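Local coordinates for protein 3-carboxy-cis,cis-muconate cycloisomerase (Acinetobacter calcoaceticus, PDB 1Q5N) that is a mostly helical cycloisomerase of the fumarase/aspartase superfamily, sharing the adenylosuccinate lyase-like chain architecture and assembling from four copies of one subunit, at residues Ala127-Asn131 against Ile184-Lys188; Ile164-His168 against Ile438-Ile442; Val191-Gln195 against Lys222-Thr226; Leu244-Thr248 against Ile334-Thr338; Glu268-Pro272 against Asp347-Glu353. One frame throughout, in Å; residues are numbered along the deposited sequence.

Contact 1: Ala127-Asn131 against Ile184-Lys188; sequences AIVQN and INAIK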
# COMPACT_ATOMS: atom_id res chain seq x y z
N ALA A 127 -12.65 22.73 -5.92
CA ALA A 127 -12.65 24.00 -6.64
C ALA A 127 -11.23 24.56 -6.59
O ALA A 127 -10.70 25.00 -7.59
CB ALA A 127 -13.67 25.04 -5.97
N ILE A 128 -10.61 24.54 -5.41
CA ILE A 128 -9.24 25.02 -5.29
C ILE A 128 -8.27 24.16 -6.11
O ILE A 128 -7.47 24.71 -6.86
CB ILE A 128 -8.78 25.02 -3.84
CG1 ILE A 128 -9.51 26.12 -3.08
CG2 ILE A 128 -7.25 25.26 -3.74
CD1 ILE A 128 -9.30 26.00 -1.61
N VAL A 129 -8.36 22.82 -6.00
CA VAL A 129 -7.45 21.95 -6.74
C VAL A 129 -7.64 22.14 -8.24
O VAL A 129 -6.66 22.19 -9.00
CB VAL A 129 -7.67 20.44 -6.37
CG1 VAL A 129 -7.09 19.53 -7.44
CG2 VAL A 129 -7.03 20.15 -5.04
N GLN A 130 -8.89 22.29 -8.66
CA GLN A 130 -9.15 22.46 -10.09
C GLN A 130 -8.52 23.77 -10.57
O GLN A 130 -7.91 23.84 -11.63
CB GLN A 130 -10.66 22.47 -10.37
CG GLN A 130 -10.97 22.79 -11.81
CD GLN A 130 -12.37 22.42 -12.22
OE1 GLN A 130 -13.29 22.37 -11.40
NE2 GLN A 130 -12.55 22.15 -13.52
N ASN A 131 -8.66 24.81 -9.77
CA ASN A 131 -8.08 26.04 -10.20
C ASN A 131 -6.53 25.93 -10.24
O ASN A 131 -5.90 26.51 -11.12
CB ASN A 131 -8.52 27.18 -9.28
CG ASN A 131 -8.00 28.52 -9.77
OD1 ASN A 131 -7.32 29.24 -9.03
ND2 ASN A 131 -8.30 28.86 -11.05
N ILE A 184 -11.61 15.72 -13.62
CA ILE A 184 -12.28 16.46 -12.56
C ILE A 184 -13.72 16.85 -13.00
O ILE A 184 -14.67 16.61 -12.26
CB ILE A 184 -11.48 17.73 -12.18
CG1 ILE A 184 -10.24 17.33 -11.39
CG2 ILE A 184 -12.39 18.70 -11.41
CD1 ILE A 184 -9.37 18.46 -10.95
N ASN A 185 -13.87 17.39 -14.21
CA ASN A 185 -15.19 17.79 -14.65
C ASN A 185 -16.13 16.62 -14.81
O ASN A 185 -17.30 16.74 -14.50
CB ASN A 185 -15.14 18.61 -15.96
CG ASN A 185 -14.62 20.03 -15.74
OD1 ASN A 185 -15.00 20.70 -14.77
ND2 ASN A 185 -13.74 20.48 -16.63
N ALA A 186 -15.61 15.49 -15.30
CA ALA A 186 -16.44 14.32 -15.51
C ALA A 186 -16.98 13.62 -14.25
O ALA A 186 -17.96 12.92 -14.36
CB ALA A 186 -15.68 13.31 -16.34
N ILE A 187 -16.39 13.79 -13.08
CA ILE A 187 -16.89 13.10 -11.89
C ILE A 187 -17.83 13.95 -11.03
O ILE A 187 -18.54 13.44 -10.16
CB ILE A 187 -15.72 12.63 -10.93
CG1 ILE A 187 -15.04 13.85 -10.29
CG2 ILE A 187 -14.72 11.82 -11.69
CD1 ILE A 187 -14.10 13.44 -9.17
N LYS A 188 -17.79 15.26 -11.22
CA LYS A 188 -18.62 16.12 -10.38
C LYS A 188 -20.09 15.72 -10.19
O LYS A 188 -20.56 15.64 -9.05
CB LYS A 188 -18.56 17.56 -10.88
CG LYS A 188 -17.33 18.32 -10.46
CD LYS A 188 -17.20 19.53 -11.35
CE LYS A 188 -16.27 20.56 -10.78
NZ LYS A 188 -16.00 21.58 -11.85
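Q130 on helix 110-146 faces I184, N185 and K188 on helix 166-191, two long helices of the central bundle that marks the fumarase/aspartase fold. The local axes run nearly antiparallel, at 156° between their directions, yet come no closer than 12.0 Å, so long side chains must span the gap. Polar bonding carries most of the contact. With its CG trans to the backbone N (chi1 174°) and the rest of the chain extended, Q130 carries its amide out to N185 and K188. K188 NZ donates to Q130 OE1 at 2.9 Å, lying in the carbonyl plane and using a lone pair. On the other branch, Q130 NE2 donates to N185 OD1 at 3.1 Å; the partner is close to the plane of the Q130 amide, but the donor stands 40° above the carbonyl plane of N185. Both ends of one amide are thus used, which fixes its flip state. The positive charge of K188 would probably polarise the Q130 carbonyl.

Apolar packing lies beneath this polar layer. I184 CG2 lies over one face of the Q130 amide, 3.8 Å from Q130 OE1, while I184 CD1 reaches V129 CG1 at 4.3 Å. Helix 235-261 backs both aliphatic side chains, through V243 behind I184 and L244 behind V129.

A third bond closes a triangle of polar groups within the I184-K188 turn: K188 NZ also donates to N185 OD1, 3.2 Å away and nearly in line with its C=O bond, so this oxygen accepts two donors.

Contact 2: Ile164-His168 against Ile438-Ile442; sequences ITLGH and IQDQI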
# COMPACT_ATOMS: atom_id res chain seq x y z
N ILE A 164 15.86 16.33 -28.02
CA ILE A 164 14.40 16.68 -27.97
C ILE A 164 14.44 18.20 -27.72
O ILE A 164 15.51 18.81 -27.90
CB ILE A 164 13.61 15.99 -26.77
CG1 ILE A 164 14.23 16.39 -25.41
CG2 ILE A 164 13.64 14.48 -26.95
CD1 ILE A 164 13.37 16.02 -24.20
N THR A 165 13.31 18.83 -27.37
CA THR A 165 13.37 20.26 -26.98
C THR A 165 12.69 20.33 -25.61
O THR A 165 11.86 19.49 -25.26
CB THR A 165 12.64 21.23 -27.95
OG1 THR A 165 11.23 20.99 -27.89
CG2 THR A 165 13.15 21.05 -29.42
N LEU A 166 13.07 21.32 -24.82
CA LEU A 166 12.48 21.49 -23.52
C LEU A 166 10.99 21.68 -23.71
O LEU A 166 10.18 21.19 -22.93
CB LEU A 166 13.09 22.70 -22.84
CG LEU A 166 12.36 23.14 -21.57
CD1 LEU A 166 12.39 21.98 -20.60
CD2 LEU A 166 13.03 24.39 -20.92
N GLY A 167 10.62 22.40 -24.77
CA GLY A 167 9.21 22.63 -25.04
C GLY A 167 8.46 21.32 -25.19
O GLY A 167 7.28 21.24 -24.86
N HIS A 168 9.11 20.29 -25.72
CA HIS A 168 8.37 19.03 -25.84
C HIS A 168 8.05 18.41 -24.42
O HIS A 168 6.95 17.91 -24.21
CB HIS A 168 9.15 18.05 -26.68
CG HIS A 168 8.35 16.86 -27.09
ND1 HIS A 168 8.84 15.58 -27.02
CD2 HIS A 168 7.11 16.77 -27.63
CE1 HIS A 168 7.94 14.74 -27.51
NE2 HIS A 168 6.88 15.43 -27.89
N ILE A 438 8.52 16.58 -33.52
CA ILE A 438 8.28 17.24 -32.24
C ILE A 438 7.44 18.54 -32.33
O ILE A 438 6.66 18.83 -31.43
CB ILE A 438 9.61 17.53 -31.50
CG1 ILE A 438 10.09 16.26 -30.79
CG2 ILE A 438 9.45 18.65 -30.53
CD1 ILE A 438 11.38 16.46 -30.08
N GLN A 439 7.62 19.32 -33.39
CA GLN A 439 6.87 20.58 -33.54
C GLN A 439 5.41 20.30 -33.82
O GLN A 439 4.56 21.03 -33.31
CB GLN A 439 7.52 21.47 -34.64
CG GLN A 439 8.99 21.86 -34.24
CD GLN A 439 9.07 22.45 -32.85
OE1 GLN A 439 8.14 23.11 -32.41
NE2 GLN A 439 10.19 22.24 -32.16
N ASP A 440 5.10 19.24 -34.58
CA ASP A 440 3.70 18.87 -34.81
C ASP A 440 3.07 18.50 -33.45
O ASP A 440 1.90 18.87 -33.16
CB ASP A 440 3.56 17.62 -35.72
CG ASP A 440 3.93 17.89 -37.19
OD1 ASP A 440 4.12 19.07 -37.56
OD2 ASP A 440 4.02 16.91 -37.97
N GLN A 441 3.82 17.76 -32.60
CA GLN A 441 3.28 17.36 -31.29
C GLN A 441 3.05 18.57 -30.41
O GLN A 441 1.99 18.67 -29.77
CB GLN A 441 4.19 16.35 -30.58
CG GLN A 441 4.20 14.94 -31.23
CD GLN A 441 5.17 14.00 -30.50
OE1 GLN A 441 5.05 13.78 -29.29
NE2 GLN A 441 6.13 13.44 -31.24
N ILE A 442 4.00 19.51 -30.40
CA ILE A 442 3.78 20.68 -29.58
C ILE A 442 2.55 21.47 -30.12
O ILE A 442 1.73 21.95 -29.33
CB ILE A 442 5.04 21.57 -29.54
CG1 ILE A 442 6.18 20.78 -28.85
CG2 ILE A 442 4.70 22.94 -28.87
CD1 ILE A 442 7.51 21.55 -28.69
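H168 turns its CG away from the backbone N (chi1 -168°), and Q441 places its own CG beside the backbone N (chi1 -71°) with the chain extended beyond it; together these rotations bring the imidazole edge to the glutamine oxygen. The resulting bond, H168 NE2 to Q441 OE1, measures 2.8 Å. It leaves the imidazole close to the ring plane, but NE2 stands well above the carbonyl plane of Q441, away from a lone pair; ring and amide are 82° apart. Q441 OE1 also accepts from the backbone N of T229 of the second subunit, so two donors hold this buried oxygen, one of them across a subunit boundary.

One face of the same ring is covered by I438. Its CG1 lies 4.1 Å from the ring centroid and only slightly off the normal, a CH-pi contact, and its CD1 continues past the ring to I164 CA at 3.7 Å. The site is a strand-to-helix junction: strand 163-165 ends at T165, the N-cap of helix 166-191, against which helix 438-447 packs. T165 OG1 accepts from H168 N at 3.1 Å, the capping bond, and is also hydrogen-bonded to R148 O.

I442 packs against the capped end of the helix. Its CD1 approaches H168 N and the carbonyl carbon G167 C, each at 3.6 Å, and stands 3.8 Å from T165 OG1. The lack of a side chain at G167 lets this methyl sit directly against the first helical turn. On the I438 side, S202 of the second subunit packs against the isoleucine.

Contact 3: Val191-Gln195 against Lys222-Thr226; sequences VLVAQ and KLGQT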
# COMPACT_ATOMS: atom_id res chain seq x y z
N VAL A 191 -20.41 12.39 -8.10
CA VAL A 191 -19.80 12.38 -6.81
C VAL A 191 -20.28 13.42 -5.75
O VAL A 191 -20.32 13.14 -4.53
CB VAL A 191 -18.29 12.49 -7.14
CG1 VAL A 191 -17.62 13.47 -6.31
CG2 VAL A 191 -17.67 11.13 -7.16
N LEU A 192 -20.64 14.61 -6.20
CA LEU A 192 -21.05 15.67 -5.29
C LEU A 192 -22.55 15.56 -5.07
O LEU A 192 -23.33 16.30 -5.67
CB LEU A 192 -20.68 17.03 -5.89
CG LEU A 192 -19.17 17.18 -6.15
CD1 LEU A 192 -18.89 18.57 -6.72
CD2 LEU A 192 -18.41 16.96 -4.83
N VAL A 193 -22.93 14.62 -4.22
CA VAL A 193 -24.33 14.36 -3.92
C VAL A 193 -24.51 14.39 -2.42
O VAL A 193 -23.55 14.18 -1.69
CB VAL A 193 -24.75 12.99 -4.45
CG1 VAL A 193 -24.66 12.98 -5.95
CG2 VAL A 193 -23.82 11.89 -3.87
N ALA A 194 -25.74 14.64 -1.97
CA ALA A 194 -26.06 14.71 -0.54
C ALA A 194 -26.21 13.31 0.08
O ALA A 194 -26.38 12.33 -0.62
CB ALA A 194 -27.37 15.49 -0.35
N GLN A 195 -26.13 13.24 1.40
CA GLN A 195 -26.36 11.95 2.07
C GLN A 195 -27.47 12.16 3.11
O GLN A 195 -27.30 12.94 4.07
CB GLN A 195 -25.11 11.45 2.85
CG GLN A 195 -25.31 10.08 3.50
CD GLN A 195 -25.12 8.90 2.52
OE1 GLN A 195 -26.04 8.49 1.81
NE2 GLN A 195 -23.90 8.34 2.49
N LYS A 222 -27.47 22.53 -2.85
CA LYS A 222 -27.04 22.55 -4.24
C LYS A 222 -26.14 21.34 -4.56
O LYS A 222 -25.13 21.48 -5.23
CB LYS A 222 -26.31 23.86 -4.56
CG LYS A 222 -27.21 25.11 -4.53
CD LYS A 222 -26.36 26.38 -4.42
CE LYS A 222 -27.19 27.68 -4.58
NZ LYS A 222 -26.33 28.92 -4.38
N LEU A 223 -26.52 20.17 -4.06
CA LEU A 223 -25.79 18.94 -4.31
C LEU A 223 -26.71 18.07 -5.12
O LEU A 223 -27.92 18.33 -5.18
CB LEU A 223 -25.48 18.21 -2.99
CG LEU A 223 -24.40 18.93 -2.18
CD1 LEU A 223 -24.22 18.29 -0.80
CD2 LEU A 223 -23.10 18.92 -3.01
N GLY A 224 -26.15 17.04 -5.74
CA GLY A 224 -26.98 16.09 -6.45
C GLY A 224 -27.77 15.21 -5.45
O GLY A 224 -27.52 15.16 -4.24
N GLN A 225 -28.75 14.50 -5.96
CA GLN A 225 -29.55 13.63 -5.13
C GLN A 225 -29.22 12.23 -5.66
O GLN A 225 -28.91 12.10 -6.83
CB GLN A 225 -31.03 13.96 -5.35
CG GLN A 225 -31.98 13.11 -4.56
CD GLN A 225 -33.47 13.40 -4.89
OE1 GLN A 225 -34.37 12.70 -4.38
NE2 GLN A 225 -33.73 14.43 -5.74
N THR A 226 -29.25 11.20 -4.84
CA THR A 226 -28.95 9.88 -5.35
C THR A 226 -30.22 9.04 -5.29
O THR A 226 -31.11 9.34 -4.52
CB THR A 226 -27.83 9.19 -4.50
OG1 THR A 226 -28.29 9.03 -3.15
CG2 THR A 226 -26.58 10.02 -4.47
O HOH W 1 -29.04 11.99 -2.02
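V193 and G224 form a single isolated beta bridge, with their CA atoms 4.1 Å apart: G224 N donates to L192 O at 2.9 Å, and A194 N donates to G224 O, also at 2.9 Å, both nearly straight at 168° and 165°. The two bonds flank V193, and both use the backbone of G224. A water extends the link, donating to A194 O at 3.0 Å and accepting from T226 N at 2.9 Å.

Side chains pack on separate parts of this junction. The T226 methyl CG2 rests against the branch of V193, 3.4 Å from V193 CG2, tighter than usual carbon contact, and the two side chains cross at about a right angle. L223 lies along the other flank, where its CD2 touches L192 O at 3.7 Å and its CB meets A194 CB at 4.2 Å. The T226 hydroxyl bonds to C228 O, while the methyl meets V193.

Both segments are helix exits. L192 follows helix 166-191 as the centre of an inverse gamma turn, and K222, just after helix 210-221, has the positive phi of a Schellman motif. The bridge therefore ties the start and finish of the excursion containing helix 210-221, with R236 of helix 235-261 against V193 and T226, and L120 and R123 of helix 110-146 against L223.

Contact 4: Leu244-Thr248 against Ile334-Thr338; sequences LGIIT and IFQLT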
# COMPACT_ATOMS: atom_id res chain seq x y z
N LEU A 244 -7.28 12.57 -7.45
CA LEU A 244 -6.27 13.35 -6.76
C LEU A 244 -4.96 12.54 -6.84
O LEU A 244 -3.90 13.11 -7.04
CB LEU A 244 -6.66 13.59 -5.29
CG LEU A 244 -7.96 14.43 -5.20
CD1 LEU A 244 -8.38 14.47 -3.71
CD2 LEU A 244 -7.79 15.86 -5.84
N GLY A 245 -5.06 11.22 -6.71
CA GLY A 245 -3.89 10.37 -6.80
C GLY A 245 -3.19 10.51 -8.16
O GLY A 245 -1.96 10.55 -8.21
N ILE A 246 -3.94 10.58 -9.26
CA ILE A 246 -3.34 10.71 -10.57
C ILE A 246 -2.67 12.08 -10.71
O ILE A 246 -1.57 12.19 -11.27
CB ILE A 246 -4.39 10.54 -11.68
CG1 ILE A 246 -4.80 9.06 -11.76
CG2 ILE A 246 -3.83 11.03 -13.01
CD1 ILE A 246 -6.08 8.90 -12.60
N ILE A 247 -3.29 13.12 -10.17
CA ILE A 247 -2.71 14.44 -10.27
C ILE A 247 -1.39 14.46 -9.50
O ILE A 247 -0.40 15.03 -9.97
CB ILE A 247 -3.67 15.55 -9.68
CG1 ILE A 247 -4.89 15.67 -10.61
CG2 ILE A 247 -2.89 16.88 -9.46
CD1 ILE A 247 -6.10 16.39 -9.97
N THR A 248 -1.36 13.84 -8.33
CA THR A 248 -0.12 13.85 -7.57
C THR A 248 0.93 13.06 -8.33
O THR A 248 2.10 13.48 -8.35
CB THR A 248 -0.30 13.27 -6.17
OG1 THR A 248 -1.12 14.17 -5.44
CG2 THR A 248 1.05 13.10 -5.44
N ILE A 334 -5.05 13.07 1.55
CA ILE A 334 -4.84 13.00 0.09
C ILE A 334 -5.08 14.39 -0.54
O ILE A 334 -4.25 14.86 -1.31
CB ILE A 334 -5.77 11.94 -0.55
CG1 ILE A 334 -5.43 10.60 0.10
CG2 ILE A 334 -5.63 11.91 -2.10
CD1 ILE A 334 -6.09 9.42 -0.48
N PHE A 335 -6.19 15.04 -0.21
CA PHE A 335 -6.45 16.40 -0.70
C PHE A 335 -5.33 17.39 -0.31
O PHE A 335 -4.85 18.19 -1.11
CB PHE A 335 -7.75 16.94 -0.10
CG PHE A 335 -8.93 16.81 -1.02
CD1 PHE A 335 -9.05 17.64 -2.14
CD2 PHE A 335 -9.96 15.89 -0.71
CE1 PHE A 335 -10.17 17.59 -2.96
CE2 PHE A 335 -11.10 15.81 -1.50
CZ PHE A 335 -11.22 16.67 -2.64
N GLN A 336 -4.96 17.37 0.96
CA GLN A 336 -3.93 18.28 1.44
C GLN A 336 -2.56 18.10 0.78
O GLN A 336 -1.89 19.10 0.51
CB GLN A 336 -3.80 18.16 2.95
CG GLN A 336 -4.81 19.00 3.67
CD GLN A 336 -4.77 18.72 5.16
OE1 GLN A 336 -5.33 17.73 5.61
NE2 GLN A 336 -4.10 19.56 5.91
N LEU A 337 -2.14 16.85 0.52
CA LEU A 337 -0.86 16.58 -0.13
C LEU A 337 -0.91 16.96 -1.61
O LEU A 337 0.09 17.46 -2.16
CB LEU A 337 -0.44 15.10 0.02
CG LEU A 337 -0.03 14.72 1.45
CD1 LEU A 337 -0.07 13.25 1.68
CD2 LEU A 337 1.36 15.26 1.71
N THR A 338 -2.06 16.72 -2.24
CA THR A 338 -2.21 17.03 -3.66
C THR A 338 -2.19 18.55 -3.90
O THR A 338 -1.50 19.05 -4.81
CB THR A 338 -3.54 16.45 -4.21
OG1 THR A 338 -3.56 15.03 -4.06
CG2 THR A 338 -3.71 16.81 -5.71
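T338 OG1, which faces L244 and T248 across the contact, donates to I334 O at 2.8 Å. That carbonyl also receives the helical bond from T338 N at 3.0 Å; the two donors reach it from opposite faces of its plane, so one oxygen is gripped twice by a single residue. With chi1 at -60°, T338 OG1 lies beside its own backbone N, in position for this bond, while CG2 is turned toward the other helix. T248 OG1 is 2.9 Å from T338 OG1, a close approach of two hydroxyls deep in the protein.

The apolar part is centred on L244. Its CD1 stands over the middle of the F335 ring, 3.4 Å from the centroid and 4° from the ring normal, a close, centred CH-pi contact. All six ring carbons lie at almost the same distance from this methyl, which confirms that it is centred and not slipped to an edge. Lower on the same side chain, L244 CB meets I334 CG2 at 3.7 Å. One turn on, I247 CG2 packs on T338 CG2 at 3.8 Å, the two side chains crossing at about a right angle.

The local axes run roughly parallel, crossing at 27° with a closest approach of 9.6 Å between helices 235-261 and 323-351. Near the centre of the chain, this pair belongs to the long helical bundle of the fumarase/aspartase fold: helix 290-311 lies against I334 through L305 and M306, helix 110-146 borders F335 through C122 and A125, and D180 of helix 166-191 packs on I247.

Contact 5: Glu268-Pro272 against Asp347-Glu353; sequences EVFEP and DVLKGME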
# COMPACT_ATOMS: atom_id res chain seq x y z
N GLU A 268 20.74 21.96 -16.03
CA GLU A 268 20.04 22.50 -17.18
C GLU A 268 18.81 23.36 -16.84
O GLU A 268 18.41 24.22 -17.60
CB GLU A 268 19.63 21.36 -18.11
CG GLU A 268 20.80 20.55 -18.68
CD GLU A 268 20.32 19.37 -19.50
OE1 GLU A 268 19.19 18.88 -19.28
OE2 GLU A 268 21.07 18.92 -20.39
N VAL A 269 18.23 23.10 -15.67
CA VAL A 269 17.03 23.78 -15.24
C VAL A 269 17.11 23.87 -13.74
O VAL A 269 17.60 22.94 -13.10
CB VAL A 269 15.78 22.96 -15.60
CG1 VAL A 269 14.62 23.58 -14.97
CG2 VAL A 269 15.56 22.93 -17.12
N PHE A 270 16.64 24.98 -13.18
CA PHE A 270 16.66 25.19 -11.74
C PHE A 270 15.37 25.70 -11.16
O PHE A 270 14.61 26.43 -11.80
CB PHE A 270 17.72 26.20 -11.34
CG PHE A 270 19.10 25.75 -11.62
CD1 PHE A 270 19.65 25.89 -12.90
CD2 PHE A 270 19.86 25.16 -10.62
CE1 PHE A 270 20.93 25.44 -13.18
CE2 PHE A 270 21.15 24.70 -10.89
CZ PHE A 270 21.69 24.86 -12.18
N GLU A 271 15.14 25.32 -9.91
CA GLU A 271 13.99 25.78 -9.20
C GLU A 271 14.23 27.26 -8.92
O GLU A 271 15.35 27.67 -8.79
CB GLU A 271 13.87 25.06 -7.85
CG GLU A 271 13.16 23.74 -7.91
CD GLU A 271 12.94 23.10 -6.52
OE1 GLU A 271 12.98 23.82 -5.48
OE2 GLU A 271 12.70 21.87 -6.49
N PRO A 272 13.15 28.06 -8.84
CA PRO A 272 13.35 29.49 -8.54
C PRO A 272 13.95 29.58 -7.14
O PRO A 272 13.66 28.78 -6.25
CB PRO A 272 11.94 30.09 -8.65
CG PRO A 272 10.99 28.84 -8.45
CD PRO A 272 11.73 27.74 -9.14
N ASP A 347 4.68 27.18 -8.55
CA ASP A 347 5.81 28.07 -8.31
C ASP A 347 7.00 27.76 -9.25
O ASP A 347 7.61 28.67 -9.81
CB ASP A 347 6.35 27.93 -6.89
CG ASP A 347 5.48 28.59 -5.89
OD1 ASP A 347 4.56 29.33 -6.32
OD2 ASP A 347 5.72 28.38 -4.67
N VAL A 348 7.33 26.47 -9.38
CA VAL A 348 8.44 26.05 -10.22
C VAL A 348 8.16 26.29 -11.70
O VAL A 348 9.05 26.74 -12.42
CB VAL A 348 8.80 24.53 -9.96
CG1 VAL A 348 9.78 24.00 -11.04
CG2 VAL A 348 9.40 24.37 -8.59
N LEU A 349 6.94 25.97 -12.18
CA LEU A 349 6.63 26.17 -13.59
C LEU A 349 6.70 27.64 -13.96
O LEU A 349 7.08 27.97 -15.08
CB LEU A 349 5.25 25.65 -13.94
CG LEU A 349 5.08 24.15 -14.09
CD1 LEU A 349 3.58 23.84 -14.27
CD2 LEU A 349 5.86 23.63 -15.26
N LYS A 350 6.34 28.52 -13.02
CA LYS A 350 6.36 29.95 -13.25
C LYS A 350 7.74 30.59 -13.19
O LYS A 350 8.03 31.43 -14.03
CB LYS A 350 5.47 30.69 -12.26
CG LYS A 350 3.99 30.61 -12.60
CD LYS A 350 3.17 31.40 -11.58
CE LYS A 350 1.74 31.50 -12.06
NZ LYS A 350 0.90 32.20 -11.05
N GLY A 351 8.56 30.21 -12.22
CA GLY A 351 9.86 30.85 -12.09
C GLY A 351 11.07 30.02 -12.46
O GLY A 351 12.19 30.29 -12.05
N MET A 352 10.79 28.97 -13.20
CA MET A 352 11.77 28.02 -13.71
C MET A 352 12.93 28.75 -14.43
O MET A 352 12.71 29.56 -15.33
CB MET A 352 11.04 27.16 -14.72
CG MET A 352 11.78 26.01 -15.26
SD MET A 352 10.91 25.34 -16.73
CE MET A 352 9.18 25.54 -16.28
N GLU A 353 14.17 28.43 -14.07
CA GLU A 353 15.36 29.02 -14.67
C GLU A 353 15.97 28.02 -15.69
O GLU A 353 16.42 26.94 -15.32
CB GLU A 353 16.34 29.27 -13.56
CG GLU A 353 16.94 30.58 -13.45
CD GLU A 353 17.83 30.62 -12.19
OE1 GLU A 353 17.25 30.84 -11.07
OE2 GLU A 353 19.08 30.39 -12.33
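F270 and E353 emerge on the same face of a two-stranded antiparallel sheet, strands 269-270 and 353-354, with their CB atoms 4.0 Å apart. They are a hydrogen-bonded pair: F270 N donates to E353 O at 2.9 Å and E353 N to F270 O at 3.1 Å, both in the carbonyl plane. E353 O also lies near the plane of the F270 ring, at its edge.

V269 and M352 meet obliquely away from that pair. V269 CG1, swung opposite the backbone N (chi1 171°), touches M352 CG at 3.7 Å. Further along, E271 offers only its aliphatic part, CG against V348 CG2 at 3.9 Å. P272 lies against the carbonyls of D347 and G351, its CB 3.4 Å from G351 O and its CG 3.6 Å from D347 O.

The charged tips are engaged by other parts of the chain: E353 OE1 forms a salt bridge with R287, and E271 bonds to W258 and to the backbone of A291 and A292. Cohesion between the two segments therefore rests on backbone bonds and carbon packing, while the carboxylates of E271 and E353 bond to neighbouring parts of the chain.

Contacts 1 and 4 are joined at the middle of the bundle, their centres 12 Å apart: I184 CD1 meets I247 CD1 at 4.0 Å. Helices 110-146, 166-191, 235-261 and 323-351 thereby share one packed interior. Helix 166-191 also serves contact 2 and runs into contact 3 at its other end. Helix 323-351 links contact 4 to contact 5. Along the chain, contact 1 closes before contacts 3, 4 and 5 open, contact 3 before contact 4, and contacts 4 and 5 alternate. Contacts 2 and 3 lie on opposite sides of the chain's centre, about 42 Å apart between centres. Contact 2 spans the greatest sequence separation, bringing helix 438-447 back to the central bundle beside the second subunit.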